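Local coordinates for 3-oxo-glucose-6-phosphate:glutamate aminotransferase (Bacillus subtilis subsp. subtilis, PDB 4K2M), which catalyses the reversible pyridoxal phosphate-dependent transamination of 3-dehydro-glucose 6-phosphate with glutamate, giving kanosamine 6-phosphate, as a homodimer, at residues Asn40-Gln45 / Arg308-Ser313; Pro190-Ile195 / Tyr217-Ile222; Thr328-Leu333 / Gly432-Ile437. All blocks are in the same frame, centred on the assembly; numbering follows the deposited sequence. Where two conformers were deposited one is given.

Contact 1: residues Asn40-Gln45 / Arg308-Ser313; sequences NERWKQ and RMKYLS
R42 and Y311 meet where the additional N-terminal domain of NtdA packs against the aspartate aminotransferase-fold part of the chain: helix 41-46 lies against the 3-10 turn that precedes helix 312-329. The R42 aliphatic chain runs over one face of the Y311 ring in a CH-pi contact, CG standing 3.7 Å from the ring centroid and 16° off its normal. The bend at chi2 (-64°) turns the rest of the chain along that face toward the phenol end, where the guanidinium stands steeply, 77° from the ring plane. D85 of helix 80-93 takes both a salt bridge from R42 NH2 and a hydrogen bond with Y311 OH, fixing the two groups together. The E41 and K310 CB atoms touch beside them, while K310 NZ turns to E307.

Two direct hydrogen bonds cross the interface. R42 N donates to K310 O over 3.2 Å, and S313 OG donates to N40 OD1 at 2.6 Å, tilted from the amide carbonyl plane. N40 is held from its other end by ND2 bonding to E35 O. A single water adds a bridge, accepting from W43 NE1 at 2.8 Å and donating to S313 O at 2.9 Å.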
loop_
_atom_site.group_PDB
_atom_site.type_symbol
_atom_site.label_atom_id
_atom_site.label_comp_id
_atom_site.label_asym_id
_atom_site.label_seq_id
_atom_site.Cartn_x
_atom_site.Cartn_y
_atom_site.Cartn_z
ATOM N N ASN A 40 -8.478 -25.088 -1.540
ATOM C CA ASN A 40 -9.498 -26.097 -1.279
ATOM C C ASN A 40 -9.513 -26.559 0.169
ATOM O O ASN A 40 -10.244 -27.487 0.528
ATOM C CB ASN A 40 -9.276 -27.314 -2.182
ATOM C CG ASN A 40 -9.685 -27.078 -3.622
ATOM O OD1 ASN A 40 -10.513 -26.213 -3.926
ATOM N ND2 ASN A 40 -9.115 -27.872 -4.525
ATOM N N GLU A 41 -8.722 -25.924 1.025
ATOM C CA GLU A 41 -8.555 -26.439 2.382
ATOM C C GLU A 41 -9.870 -26.573 3.155
ATOM O O GLU A 41 -10.097 -27.573 3.849
ATOM C CB GLU A 41 -7.527 -25.615 3.166
ATOM C CG GLU A 41 -6.080 -25.946 2.809
ATOM C CD GLU A 41 -5.697 -27.366 3.198
ATOM O OE1 GLU A 41 -5.085 -28.071 2.366
ATOM O OE2 GLU A 41 -6.005 -27.775 4.339
ATOM N N ARG A 42 -10.749 -25.584 3.021
ATOM C CA ARG A 42 -12.005 -25.609 3.763
ATOM C C ARG A 42 -13.009 -26.615 3.199
ATOM O O ARG A 42 -13.963 -26.985 3.876
ATOM C CB ARG A 42 -12.601 -24.201 3.883
ATOM C CG ARG A 42 -11.792 -23.282 4.802
ATOM C CD ARG A 42 -11.797 -23.814 6.236
ATOM N NE ARG A 42 -10.741 -23.245 7.076
ATOM C CZ ARG A 42 -9.541 -23.794 7.251
ATOM N NH1 ARG A 42 -9.232 -24.929 6.634
ATOM N NH2 ARG A 42 -8.646 -23.208 8.040
ATOM N N TRP A 43 -12.779 -27.077 1.972
ATOM C CA TRP A 43 -13.625 -28.120 1.375
ATOM C C TRP A 43 -13.370 -29.469 2.052
ATOM O O TRP A 43 -14.286 -30.282 2.212
ATOM C CB TRP A 43 -13.341 -28.272 -0.119
ATOM C CG TRP A 43 -14.207 -27.482 -1.065
ATOM C CD1 TRP A 43 -13.777 -26.737 -2.130
ATOM C CD2 TRP A 43 -15.644 -27.407 -1.076
ATOM N NE1 TRP A 43 -14.856 -26.200 -2.800
ATOM C CE2 TRP A 43 -16.012 -26.591 -2.172
ATOM C CE3 TRP A 43 -16.653 -27.958 -0.275
ATOM C CZ2 TRP A 43 -17.341 -26.299 -2.479
ATOM C CZ3 TRP A 43 -17.973 -27.668 -0.570
ATOM C CH2 TRP A 43 -18.311 -26.849 -1.663
ATOM N N LYS A 44 -12.118 -29.696 2.445
ATOM C CA LYS A 44 -11.681 -30.980 3.012
ATOM C C LYS A 44 -12.562 -31.508 4.141
ATOM O O LYS A 44 -12.992 -32.668 4.119
ATOM C CB LYS A 44 -10.240 -30.882 3.514
ATOM C CG LYS A 44 -9.180 -30.861 2.423
ATOM C CD LYS A 44 -7.793 -30.821 3.053
ATOM C CE LYS A 44 -6.743 -31.467 2.162
ATOM N NZ LYS A 44 -6.139 -32.670 2.813
ATOM N N GLN A 45 -12.822 -30.671 5.136
ATOM C CA GLN A 45 -13.642 -31.099 6.264
ATOM C C GLN A 45 -15.095 -31.191 5.828
ATOM O O GLN A 45 -15.824 -32.116 6.207
ATOM C CB GLN A 45 -13.510 -30.118 7.433
ATOM C CG GLN A 45 -14.472 -30.387 8.594
ATOM C CD GLN A 45 -14.181 -31.693 9.327
ATOM O OE1 GLN A 45 -13.031 -32.129 9.422
ATOM N NE2 GLN A 45 -15.229 -32.320 9.852
ATOM N N ARG A 308 -6.472 -16.613 4.476
ATOM C CA ARG A 308 -7.802 -16.365 3.930
ATOM C C ARG A 308 -8.028 -17.134 2.645
ATOM O O ARG A 308 -9.168 -17.433 2.301
ATOM C CB ARG A 308 -8.059 -14.852 3.742
ATOM C CG ARG A 308 -8.010 -14.088 5.078
ATOM C CD ARG A 308 -8.650 -12.708 4.972
ATOM N NE ARG A 308 -10.100 -12.837 4.856
ATOM C CZ ARG A 308 -10.950 -11.853 4.586
ATOM N NH1 ARG A 308 -10.521 -10.605 4.387
ATOM N NH2 ARG A 308 -12.252 -12.130 4.536
ATOM N N MET A 309 -6.947 -17.474 1.945
ATOM C CA MET A 309 -7.058 -18.195 0.685
ATOM C C MET A 309 -7.635 -19.581 0.887
ATOM O O MET A 309 -8.166 -20.169 -0.057
ATOM C CB MET A 309 -5.691 -18.314 -0.003
ATOM C CG MET A 309 -5.767 -18.551 -1.505
ATOM S SD MET A 309 -4.137 -18.390 -2.283
ATOM C CE MET A 309 -3.166 -18.286 -0.789
ATOM N N LYS A 310 -7.533 -20.103 2.108
ATOM C CA LYS A 310 -8.044 -21.443 2.398
ATOM C C LYS A 310 -9.554 -21.524 2.228
ATOM O O LYS A 310 -10.116 -22.620 2.128
ATOM C CB LYS A 310 -7.661 -21.856 3.816
ATOM C CG LYS A 310 -6.160 -21.903 4.041
ATOM C CD LYS A 310 -5.851 -22.098 5.516
ATOM C CE LYS A 310 -4.354 -22.286 5.715
ATOM N NZ LYS A 310 -4.016 -22.455 7.155
ATOM N N TYR A 311 -10.197 -20.362 2.186
ATOM C CA TYR A 311 -11.650 -20.263 2.097
ATOM C C TYR A 311 -12.139 -19.990 0.671
ATOM O O TYR A 311 -13.344 -19.998 0.424
ATOM C CB TYR A 311 -12.167 -19.160 3.050
ATOM C CG TYR A 311 -11.906 -19.446 4.516
ATOM C CD1 TYR A 311 -12.919 -19.897 5.356
ATOM C CD2 TYR A 311 -10.637 -19.269 5.055
ATOM C CE1 TYR A 311 -12.664 -20.170 6.709
ATOM C CE2 TYR A 311 -10.375 -19.538 6.399
ATOM C CZ TYR A 311 -11.384 -19.988 7.213
ATOM O OH TYR A 311 -11.076 -20.240 8.536
ATOM N N LEU A 312 -11.222 -19.776 -0.272
ATOM C CA LEU A 312 -11.598 -19.288 -1.610
ATOM C C LEU A 312 -12.479 -20.223 -2.452
ATOM O O LEU A 312 -13.504 -19.801 -2.987
ATOM C CB LEU A 312 -10.354 -18.865 -2.410
ATOM C CG LEU A 312 -10.580 -18.392 -3.846
ATOM C CD1 LEU A 312 -11.563 -17.212 -3.875
ATOM C CD2 LEU A 312 -9.234 -18.012 -4.499
ATOM N N SER A 313 -12.093 -21.488 -2.588
ATOM C CA SER A 313 -12.918 -22.398 -3.385
ATOM C C SER A 313 -14.322 -22.526 -2.814
ATOM O O SER A 313 -15.303 -22.476 -3.566
ATOM C CB SER A 313 -12.274 -23.772 -3.507
ATOM O OG SER A 313 -11.100 -23.670 -4.286
HETATM O O HOH W 1 -15.309 -24.840 -5.170
#

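Contact 2: residues Pro190-Ile195 / Tyr217-Ile222; sequences PYTKFI and YKLKVI
L219 sets CG beside its backbone N (chi1 -50°) and extends beyond it, which carries both methyls toward T192 and I195. CD2 closes to 3.3 Å from T192 O, and CD1 touches both T192 CG2 and I195 CG1, 3.9 Å from each. T192 turns OG1 beside its backbone N (chi1 -49°), where it accepts a hydrogen bond from T189 N; the same rotation puts CG2 anti to N and against L219. The I195 and L219 side chains meet at about a right angle.

On the face that carries F194 and K220, the bridged pair touches through the base of the lysine: CB rests 3.8 Å from F194 CD1, while the K220 chain bends at chi2 and leads its amine away. I222 CG2 reaches the same ring more loosely, and L135 of helix 127-137 touches both F194 and I222.

Strands 192-195 and 220-224 are parallel neighbours in the mixed central sheet of the aminotransferase fold, joined by helix 207-217 as a beta-alpha-beta unit. A Schellman motif ends that helix, with K218 at positive phi turning the chain into the second strand. Against the opposite face, I195 and V221 pack on the connecting helix, touching I210 and A214 among others.

The backbone pairing alternates as parallel strands require. K193 O accepts from K220 N at 3.0 Å; K220 O then accepts from I195 N at 2.9 Å, and I195 O from I222 N at 3.1 Å. Each carbonyl also receives a CA-H, K220 O from F194 CA at 3.2 Å. I222 sits about 10 Å, side chain to ligand, from the bound external aldimine.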
loop_
_atom_site.group_PDB
_atom_site.type_symbol
_atom_site.label_atom_id
_atom_site.label_comp_id
_atom_site.label_asym_id
_atom_site.label_seq_id
_atom_site.Cartn_x
_atom_site.Cartn_y
_atom_site.Cartn_z
ATOM N N PRO A 190 -2.699 4.495 -35.046
ATOM C CA PRO A 190 -1.269 4.184 -34.919
ATOM C C PRO A 190 -0.724 4.364 -33.506
ATOM O O PRO A 190 0.377 3.877 -33.233
ATOM C CB PRO A 190 -0.609 5.213 -35.845
ATOM C CG PRO A 190 -1.657 5.490 -36.880
ATOM C CD PRO A 190 -2.953 5.491 -36.107
ATOM N N TYR A 191 -1.462 5.045 -32.627
ATOM C CA TYR A 191 -0.995 5.205 -31.249
ATOM C C TYR A 191 -1.429 4.079 -30.308
ATOM O O TYR A 191 -0.953 4.013 -29.168
ATOM C CB TYR A 191 -1.407 6.564 -30.684
ATOM C CG TYR A 191 -0.515 7.674 -31.174
ATOM C CD1 TYR A 191 0.165 8.486 -30.282
ATOM C CD2 TYR A 191 -0.313 7.874 -32.531
ATOM C CE1 TYR A 191 1.002 9.491 -30.733
ATOM C CE2 TYR A 191 0.519 8.869 -32.993
ATOM C CZ TYR A 191 1.173 9.675 -32.093
ATOM O OH TYR A 191 2.000 10.669 -32.561
ATOM N N THR A 192 -2.310 3.194 -30.771
ATOM C CA THR A 192 -2.813 2.120 -29.902
ATOM C C THR A 192 -1.690 1.131 -29.610
ATOM O O THR A 192 -1.037 0.631 -30.522
ATOM C CB THR A 192 -3.963 1.330 -30.550
ATOM O OG1 THR A 192 -4.936 2.241 -31.068
ATOM C CG2 THR A 192 -4.627 0.381 -29.503
ATOM N N LYS A 193 -1.467 0.838 -28.336
ATOM C CA LYS A 193 -0.444 -0.126 -27.960
ATOM C C LYS A 193 -1.028 -1.244 -27.110
ATOM O O LYS A 193 -0.476 -2.343 -27.069
ATOM C CB LYS A 193 0.707 0.575 -27.223
ATOM C CG LYS A 193 1.513 1.551 -28.090
ATOM C CD LYS A 193 2.033 0.860 -29.346
ATOM C CE LYS A 193 2.904 1.787 -30.199
ATOM N NZ LYS A 193 2.218 3.072 -30.487
ATOM N N PHE A 194 -2.160 -0.974 -26.454
ATOM C CA PHE A 194 -2.727 -1.920 -25.483
ATOM C C PHE A 194 -4.226 -2.108 -25.616
ATOM O O PHE A 194 -4.938 -1.176 -25.983
ATOM C CB PHE A 194 -2.492 -1.404 -24.059
ATOM C CG PHE A 194 -1.048 -1.241 -23.715
ATOM C CD1 PHE A 194 -0.326 -2.310 -23.212
ATOM C CD2 PHE A 194 -0.411 -0.026 -23.896
ATOM C CE1 PHE A 194 1.019 -2.165 -22.901
ATOM C CE2 PHE A 194 0.933 0.125 -23.583
ATOM C CZ PHE A 194 1.646 -0.943 -23.084
ATOM N N ILE A 195 -4.697 -3.305 -25.278
ATOM C CA ILE A 195 -6.107 -3.526 -24.983
ATOM C C ILE A 195 -6.191 -3.925 -23.512
ATOM O O ILE A 195 -5.440 -4.795 -23.066
ATOM C CB ILE A 195 -6.705 -4.670 -25.804
ATOM C CG1 ILE A 195 -6.438 -4.464 -27.299
ATOM C CG2 ILE A 195 -8.194 -4.730 -25.578
ATOM C CD1 ILE A 195 -7.020 -5.598 -28.174
ATOM N N TYR A 217 -2.987 -6.703 -34.797
ATOM C CA TYR A 217 -2.498 -5.327 -34.737
ATOM C C TYR A 217 -1.255 -5.133 -33.881
ATOM O O TYR A 217 -0.822 -3.996 -33.668
ATOM C CB TYR A 217 -3.620 -4.399 -34.271
ATOM C CG TYR A 217 -4.682 -4.208 -35.329
ATOM C CD1 TYR A 217 -4.555 -3.203 -36.283
ATOM C CD2 TYR A 217 -5.790 -5.046 -35.392
ATOM C CE1 TYR A 217 -5.518 -3.025 -37.266
ATOM C CE2 TYR A 217 -6.764 -4.880 -36.374
ATOM C CZ TYR A 217 -6.608 -3.857 -37.306
ATOM O OH TYR A 217 -7.548 -3.662 -38.289
ATOM N N LYS A 218 -0.679 -6.247 -33.423
ATOM C CA LYS A 218 0.541 -6.231 -32.621
ATOM C C LYS A 218 0.340 -5.393 -31.367
ATOM O O LYS A 218 1.190 -4.570 -31.018
ATOM C CB LYS A 218 1.740 -5.721 -33.438
ATOM C CG LYS A 218 2.250 -6.744 -34.460
ATOM C CD LYS A 218 3.074 -7.815 -33.769
ATOM C CE LYS A 218 3.228 -9.061 -34.626
ATOM N NZ LYS A 218 3.848 -10.169 -33.832
ATOM N N LEU A 219 -0.803 -5.596 -30.712
ATOM C CA LEU A 219 -1.081 -4.926 -29.438
ATOM C C LEU A 219 -0.784 -5.882 -28.283
ATOM O O LEU A 219 -0.812 -7.102 -28.442
ATOM C CB LEU A 219 -2.548 -4.483 -29.376
ATOM C CG LEU A 219 -3.030 -3.703 -30.607
ATOM C CD1 LEU A 219 -4.522 -3.363 -30.506
ATOM C CD2 LEU A 219 -2.235 -2.438 -30.755
ATOM N N LYS A 220 -0.483 -5.316 -27.119
ATOM C CA LYS A 220 -0.339 -6.095 -25.895
ATOM C C LYS A 220 -1.671 -6.107 -25.162
ATOM O O LYS A 220 -2.439 -5.144 -25.234
ATOM C CB LYS A 220 0.718 -5.442 -25.004
ATOM C CG LYS A 220 2.099 -5.420 -25.640
ATOM C CD LYS A 220 2.636 -6.833 -25.770
ATOM C CE LYS A 220 3.980 -6.838 -26.483
ATOM N NZ LYS A 220 4.861 -5.773 -25.928
ATOM N N VAL A 221 -1.939 -7.191 -24.447
ATOM C CA VAL A 221 -3.198 -7.334 -23.728
ATOM C C VAL A 221 -2.892 -7.443 -22.246
ATOM O O VAL A 221 -2.204 -8.366 -21.804
ATOM C CB VAL A 221 -3.964 -8.578 -24.167
ATOM C CG1 VAL A 221 -5.212 -8.763 -23.308
ATOM C CG2 VAL A 221 -4.355 -8.479 -25.633
ATOM N N ILE A 222 -3.383 -6.484 -21.480
ATOM C CA ILE A 222 -3.263 -6.587 -20.040
ATOM C C ILE A 222 -4.682 -6.629 -19.526
ATOM O O ILE A 222 -5.473 -5.721 -19.800
ATOM C CB ILE A 222 -2.457 -5.399 -19.450
ATOM C CG1 ILE A 222 -2.589 -5.360 -17.922
ATOM C CG2 ILE A 222 -2.866 -4.064 -20.099
ATOM C CD1 ILE A 222 -1.564 -4.423 -17.248
#

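Contact 3: residues Thr328-Leu333 / Gly432-Ile437; sequences TQLAEL and GLFHVI
The F434 ring has L333 over one face and a backbone carbonyl at its edge. L333 CG makes a CH-pi contact 3.9 Å from the ring centroid, 21° off the normal and shifted toward the rim, with CD2 reaching CD1 of the ring at 3.6 Å. Q329 O lies in the ring plane, 3.4 Å from CE2, so that the weakly positive rim of the phenyl faces a carbonyl oxygen. Two further groups approach obliquely: L330 CD2 at 3.8 Å from CE2, and the E332 carboxylate, whose plane is turned 57° from the ring, with OE1 3.9 Å from CE1.

The ring projects from helix 423-441 toward the junction between helices 312-329 and 331-335, where the helical run is interrupted at L330. The contact thus packs the C-terminal helix of the aminotransferase chain against this kink, away from the active site. E332 adds charge at the margin, its OE2 forming salt bridges with K336 and with K438 of the C-terminal helix.

On the L333 side of the ring the contact is aliphatic. L433 sets CG anti to its backbone N (chi1 -165°), and its CD2 meets L330 CD1 at 3.8 Å, the two side chains crossing at about a right angle. One helical turn beyond L433, I437 CG2 touches L333 CD2 at 3.7 Å, while L369 of helix 362-373 also packs on L433.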
loop_
_atom_site.group_PDB
_atom_site.type_symbol
_atom_site.label_atom_id
_atom_site.label_comp_id
_atom_site.label_asym_id
_atom_site.label_seq_id
_atom_site.Cartn_x
_atom_site.Cartn_y
_atom_site.Cartn_z
ATOM N N THR A 328 -32.698 -18.862 -11.067
ATOM C CA THR A 328 -33.825 -19.781 -11.110
ATOM C C THR A 328 -35.091 -19.161 -10.504
ATOM O O THR A 328 -36.163 -19.203 -11.117
ATOM C CB THR A 328 -33.462 -21.108 -10.412
ATOM O OG1 THR A 328 -32.373 -21.714 -11.126
ATOM C CG2 THR A 328 -34.656 -22.075 -10.396
ATOM N N GLN A 329 -34.986 -18.581 -9.314
ATOM C CA GLN A 329 -36.193 -18.168 -8.599
ATOM C C GLN A 329 -36.788 -16.859 -9.132
ATOM O O GLN A 329 -37.983 -16.602 -8.940
ATOM C CB GLN A 329 -35.981 -18.152 -7.073
ATOM C CG GLN A 329 -35.733 -19.580 -6.511
ATOM C CD GLN A 329 -35.882 -19.705 -5.003
ATOM O OE1 GLN A 329 -36.539 -18.888 -4.350
ATOM N NE2 GLN A 329 -35.273 -20.750 -4.440
ATOM N N LEU A 330 -35.974 -16.047 -9.815
ATOM C CA LEU A 330 -36.473 -14.816 -10.423
ATOM C C LEU A 330 -36.885 -15.020 -11.871
ATOM O O LEU A 330 -37.284 -14.071 -12.538
ATOM C CB LEU A 330 -35.429 -13.685 -10.354
ATOM C CG LEU A 330 -35.050 -13.241 -8.941
ATOM C CD1 LEU A 330 -33.948 -12.207 -9.039
ATOM C CD2 LEU A 330 -36.256 -12.672 -8.191
ATOM N N ALA A 331 -36.791 -16.257 -12.348
ATOM C CA ALA A 331 -37.015 -16.586 -13.763
ATOM C C ALA A 331 -38.265 -15.956 -14.378
ATOM O O ALA A 331 -38.228 -15.454 -15.506
ATOM C CB ALA A 331 -37.063 -18.096 -13.943
ATOM N N GLU A 332 -39.374 -16.011 -13.650
ATOM C CA GLU A 332 -40.649 -15.533 -14.181
ATOM C C GLU A 332 -40.572 -14.064 -14.569
ATOM O O GLU A 332 -41.156 -13.651 -15.582
ATOM C CB GLU A 332 -41.767 -15.740 -13.158
ATOM C CG GLU A 332 -43.165 -15.459 -13.709
ATOM C CD GLU A 332 -44.207 -15.258 -12.612
ATOM O OE1 GLU A 332 -44.142 -15.954 -11.573
ATOM O OE2 GLU A 332 -45.088 -14.393 -12.789
ATOM N N LEU A 333 -39.847 -13.272 -13.777
ATOM C CA LEU A 333 -39.751 -11.839 -14.056
ATOM C C LEU A 333 -39.033 -11.587 -15.378
ATOM O O LEU A 333 -39.313 -10.609 -16.077
ATOM C CB LEU A 333 -39.050 -11.096 -12.915
ATOM C CG LEU A 333 -39.763 -11.098 -11.562
ATOM C CD1 LEU A 333 -38.914 -10.429 -10.485
ATOM C CD2 LEU A 333 -41.109 -10.392 -11.670
ATOM N N GLY A 432 -39.334 -9.287 -2.389
ATOM C CA GLY A 432 -39.454 -7.841 -2.505
ATOM C C GLY A 432 -39.398 -7.414 -3.963
ATOM O O GLY A 432 -40.151 -6.543 -4.410
ATOM N N LEU A 433 -38.496 -8.024 -4.720
ATOM C CA LEU A 433 -38.370 -7.688 -6.127
ATOM C C LEU A 433 -39.651 -8.048 -6.882
ATOM O O LEU A 433 -40.133 -7.256 -7.712
ATOM C CB LEU A 433 -37.164 -8.395 -6.744
ATOM C CG LEU A 433 -36.703 -7.865 -8.098
ATOM C CD1 LEU A 433 -36.224 -6.414 -7.971
ATOM C CD2 LEU A 433 -35.592 -8.754 -8.648
ATOM N N PHE A 434 -40.203 -9.231 -6.602
ATOM C CA PHE A 434 -41.462 -9.631 -7.226
ATOM C C PHE A 434 -42.565 -8.618 -6.897
ATOM O O PHE A 434 -43.289 -8.155 -7.785
ATOM C CB PHE A 434 -41.879 -11.039 -6.780
ATOM C CG PHE A 434 -41.424 -12.131 -7.702
ATOM C CD1 PHE A 434 -42.152 -12.432 -8.850
ATOM C CD2 PHE A 434 -40.282 -12.877 -7.418
ATOM C CE1 PHE A 434 -41.750 -13.454 -9.698
ATOM C CE2 PHE A 434 -39.870 -13.908 -8.276
ATOM C CZ PHE A 434 -40.605 -14.192 -9.410
ATOM N N HIS A 435 -42.668 -8.247 -5.625
ATOM C CA HIS A 435 -43.701 -7.307 -5.205
ATOM C C HIS A 435 -43.517 -5.920 -5.831
ATOM O O HIS A 435 -44.463 -5.343 -6.361
ATOM C CB HIS A 435 -43.743 -7.185 -3.682
ATOM C CG HIS A 435 -44.927 -6.427 -3.177
ATOM N ND1 HIS A 435 -44.994 -5.052 -3.207
ATOM C CD2 HIS A 435 -46.097 -6.854 -2.643
ATOM C CE1 HIS A 435 -46.155 -4.662 -2.709
ATOM N NE2 HIS A 435 -46.840 -5.734 -2.357
ATOM N N VAL A 436 -42.303 -5.384 -5.755
ATOM C CA VAL A 436 -42.024 -4.045 -6.288
ATOM C C VAL A 436 -42.201 -3.954 -7.808
ATOM O O VAL A 436 -42.798 -3.001 -8.314
ATOM C CB VAL A 436 -40.623 -3.549 -5.891
ATOM C CG1 VAL A 436 -40.289 -2.240 -6.617
ATOM C CG2 VAL A 436 -40.548 -3.351 -4.386
ATOM N N ILE A 437 -41.689 -4.939 -8.537
ATOM C CA ILE A 437 -41.757 -4.893 -9.999
ATOM C C ILE A 437 -43.197 -4.976 -10.505
ATOM O O ILE A 437 -43.564 -4.314 -11.478
ATOM C CB ILE A 437 -40.854 -5.957 -10.656
ATOM C CG1 ILE A 437 -39.614 -5.282 -11.240
ATOM C CG2 ILE A 437 -41.590 -6.711 -11.768
ATOM C CD1 ILE A 437 -38.321 -5.837 -10.726
#

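In the fold
Starting from the N terminus, the chain passes 40-45 in the N-terminal domain and comes back against it at 308-313, so contact 1 closes a long loop that spans the central sheet. Contact 2 lies within that loop as a short closure, one beta-alpha-beta step between neighbouring strands, and its centre is 38 Å from that of contact 1, across the centre of the chain. Contact 3 follows in series: helix 312-329, whose start serves contact 1, leads to 328-333, and the chain comes back at 432-437 near its end. None crosses another. Contact 1 ties the N-terminal domain to helix 312-329, contact 2 two sheet strands, contact 3 the C-terminal helix to that helix's far end.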